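PDB 6Y43: angiopoietin-related protein 6, which is a secreted angiopoietin-like factor whose fibrinogen-like globe domain binds calcium and probably mediates recognition of partner molecules. Local coordinates for residues A[170-173]-A[174-178]. Sequence-based numbering, arbitrary orientation.
Sequences WWYH and ACAHS
His173 N donates a hydrogen bond to Cys175 O, 2.8 Å away, across a tight turn with a cis peptide bond between Ala174 and Cys175. The turn belongs to the fibrinogen C-terminal globular domain, in the loop region between helix 162-166 and strand 212-219. A cis peptide before this disulfide cysteine is a known feature of fibrinogen-like domains, where it borders the binding pocket near the calcium site; a similar role here is probable. The bond is moderately bent, with 156° at the hydrogen, and the donor lies 30° out of the carbonyl plane. The same oxygen sits at the edge of the Tyr172 ring, 3.6 Å from CD1. Ala176 CB also meets that edge, 4.1 Å from CD1. Further along, the Trp170 indole reaches back to Ser178. Its NE1 comes 2.9 Å from Ser178 O, at an angle too poor for a hydrogen bond, and its CZ2 lies 3.5 Å from Ser178 OG. Its CG stands anti to the backbone N (chi1 -159°), which turns the indole toward residue 178. Trp170 CB packs over the centre of the Tyr172 ring, and Trp171 CE3 over a face of the Trp170 indole. A glycine in place of Trp170 would probably strip the CB from the tyrosine face, leave Trp171 CE3 without its indole and open a gap beside Ser178. Outside partners hold the side chains: Tyr172 OH bonds to Asn179, Ser178 OG to Ser139 O, and His173 ND1 to Trp142 O. Cys175 SG is joined to Cys162 SG.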
ATOM      1  N   TRP A 170       5.707  -8.012   3.851  1.00  7.96           N
ATOM      2  CA  TRP A 170       4.326  -8.264   3.461  1.00  7.29           C
ATOM      3  C   TRP A 170       3.694  -9.211   4.457  1.00  7.96           C
ATOM      4  O   TRP A 170       4.385  -9.896   5.217  1.00  7.89           O
ATOM      5  CB  TRP A 170       4.281  -8.857   2.059  1.00  8.02           C
ATOM      6  CG  TRP A 170       2.991  -8.761   1.264  1.00  9.27           C
ATOM      7  CD1 TRP A 170       2.211  -9.802   0.860  1.00  9.62           C
ATOM      8  CD2 TRP A 170       2.390  -7.575   0.714  1.00 10.33           C
ATOM      9  NE1 TRP A 170       1.162  -9.345   0.110  1.00  8.03           N
ATOM     10  CE2 TRP A 170       1.241  -7.979   0.008  1.00  8.48           C
ATOM     11  CE3 TRP A 170       2.707  -6.211   0.768  1.00  9.35           C
ATOM     12  CZ2 TRP A 170       0.415  -7.077  -0.651  1.00  9.86           C
ATOM     13  CZ3 TRP A 170       1.887  -5.321   0.110  1.00  8.44           C
ATOM     14  CH2 TRP A 170       0.749  -5.757  -0.585  1.00  8.13           C
ATOM     15  N   TRP A 171       2.363  -9.280   4.377  1.00  7.90           N
ATOM     16  CA  TRP A 171       1.572 -10.205   5.179  1.00  7.71           C
ATOM     17  C   TRP A 171       1.542 -11.564   4.474  1.00  7.18           C
ATOM     18  O   TRP A 171       0.504 -12.073   4.044  1.00  8.35           O
ATOM     19  CB  TRP A 171       0.178  -9.637   5.397  1.00  8.46           C
ATOM     20  CG  TRP A 171       0.156  -8.213   5.938  1.00  7.33           C
ATOM     21  CD1 TRP A 171       0.196  -7.830   7.252  1.00  8.14           C
ATOM     22  CD2 TRP A 171       0.095  -6.998   5.176  1.00  7.46           C
ATOM     23  NE1 TRP A 171       0.144  -6.460   7.354  1.00  7.58           N
ATOM     24  CE2 TRP A 171       0.076  -5.931   6.094  1.00  7.36           C
ATOM     25  CE3 TRP A 171       0.032  -6.708   3.803  1.00  8.69           C
ATOM     26  CZ2 TRP A 171       0.010  -4.597   5.690  1.00  7.87           C
ATOM     27  CZ3 TRP A 171      -0.024  -5.380   3.415  1.00  8.06           C
ATOM     28  CH2 TRP A 171      -0.038  -4.346   4.358  1.00  9.34           C
ATOM     29  N   TYR A 172       2.735 -12.115   4.287  1.00  6.99           N
ATOM     30  CA  TYR A 172       2.869 -13.341   3.513  1.00  8.64           C
ATOM     31  C   TYR A 172       2.080 -14.488   4.141  1.00  8.75           C
ATOM     32  O   TYR A 172       2.004 -14.635   5.368  1.00  8.76           O
ATOM     33  CB  TYR A 172       4.352 -13.727   3.348  1.00  9.02           C
ATOM     34  CG  TYR A 172       5.138 -12.843   2.372  1.00  7.67           C
ATOM     35  CD1 TYR A 172       4.812 -12.782   1.022  1.00  7.23           C
ATOM     36  CD2 TYR A 172       6.223 -12.093   2.807  1.00  9.31           C
ATOM     37  CE1 TYR A 172       5.519 -11.979   0.152  1.00  8.56           C
ATOM     38  CE2 TYR A 172       6.934 -11.297   1.942  1.00  8.84           C
ATOM     39  CZ  TYR A 172       6.590 -11.262   0.588  1.00  7.43           C
ATOM     40  OH  TYR A 172       7.315 -10.448  -0.277  1.00  9.37           O
ATOM     41  N   HIS A 173       1.507 -15.316   3.250  1.00  8.30           N
ATOM     42  CA  HIS A 173       0.759 -16.515   3.591  1.00  9.67           C
ATOM     43  C   HIS A 173       1.634 -17.674   3.192  1.00  9.74           C
ATOM     44  O   HIS A 173       2.624 -17.980   3.895  1.00  9.21           O
ATOM     45  CB  HIS A 173      -0.597 -16.491   2.865  1.00 10.38           C
ATOM     46  CG  HIS A 173      -1.548 -17.567   3.297  1.00  8.79           C
ATOM     47  ND1 HIS A 173      -2.912 -17.383   3.297  1.00 10.02           N
ATOM     48  CD2 HIS A 173      -1.338 -18.838   3.717  1.00 11.56           C
ATOM     49  CE1 HIS A 173      -3.505 -18.493   3.716  1.00  9.26           C
ATOM     50  NE2 HIS A 173      -2.571 -19.392   3.973  1.00  8.99           N
ATOM     51  N   ALA A 174       1.393 -18.330   2.052  1.00 10.11           N
ATOM     52  CA  ALA A 174       2.227 -19.443   1.592  1.00 10.39           C
ATOM     53  C   ALA A 174       2.256 -19.569   0.063  1.00 11.53           C
ATOM     54  O   ALA A 174       1.854 -20.592  -0.505  1.00 12.48           O
ATOM     55  CB  ALA A 174       1.738 -20.748   2.220  1.00 11.45           C
ATOM     56  N   CYS A 175       2.768 -18.552  -0.660  1.00  9.69           N
ATOM     57  CA  CYS A 175       3.317 -17.333  -0.071  1.00 11.26           C
ATOM     58  C   CYS A 175       2.453 -16.116  -0.328  1.00  8.34           C
ATOM     59  O   CYS A 175       2.245 -15.281   0.572  1.00  9.57           O
ATOM     60  CB  CYS A 175       4.703 -17.015  -0.625  1.00 12.92           C
ATOM     61  SG  CYS A 175       5.994 -17.969   0.200  1.00 16.07           S
ATOM     62  N   ALA A 176       1.965 -15.972  -1.570  1.00  8.84           N
ATOM     63  CA  ALA A 176       1.222 -14.755  -1.859  1.00  8.45           C
ATOM     64  C   ALA A 176       0.380 -14.818  -3.124  1.00  9.93           C
ATOM     65  O   ALA A 176       0.804 -15.326  -4.169  1.00 11.29           O
ATOM     66  CB  ALA A 176       2.159 -13.540  -1.976  1.00  9.05           C
ATOM     67  N   HIS A 177      -0.788 -14.207  -3.012  1.00  8.75           N
ATOM     68  CA  HIS A 177      -1.573 -13.812  -4.170  1.00  8.17           C
ATOM     69  C   HIS A 177      -1.190 -12.426  -4.684  1.00  8.67           C
ATOM     70  O   HIS A 177      -1.469 -12.117  -5.842  1.00  9.47           O
ATOM     71  CB  HIS A 177      -3.054 -13.859  -3.814  1.00  8.60           C
ATOM     72  CG  HIS A 177      -3.590 -15.254  -3.703  1.00  9.51           C
ATOM     73  ND1 HIS A 177      -4.916 -15.527  -3.476  1.00 10.34           N
ATOM     74  CD2 HIS A 177      -2.957 -16.453  -3.741  1.00 12.96           C
ATOM     75  CE1 HIS A 177      -5.088 -16.838  -3.414  1.00 11.62           C
ATOM     76  NE2 HIS A 177      -3.914 -17.420  -3.580  1.00 11.58           N
ATOM     77  N   SER A 178      -0.576 -11.586  -3.854  1.00  8.27           N
ATOM     78  CA  SER A 178      -0.117 -10.271  -4.270  1.00  7.62           C
ATOM     79  C   SER A 178       1.231 -10.009  -3.619  1.00  8.78           C
ATOM     80  O   SER A 178       1.503 -10.503  -2.528  1.00 10.21           O
ATOM     81  CB  SER A 178      -1.116  -9.182  -3.884  1.00  8.22           C
ATOM     82  OG  SER A 178      -1.536  -9.258  -2.549  1.00 10.06           O
TER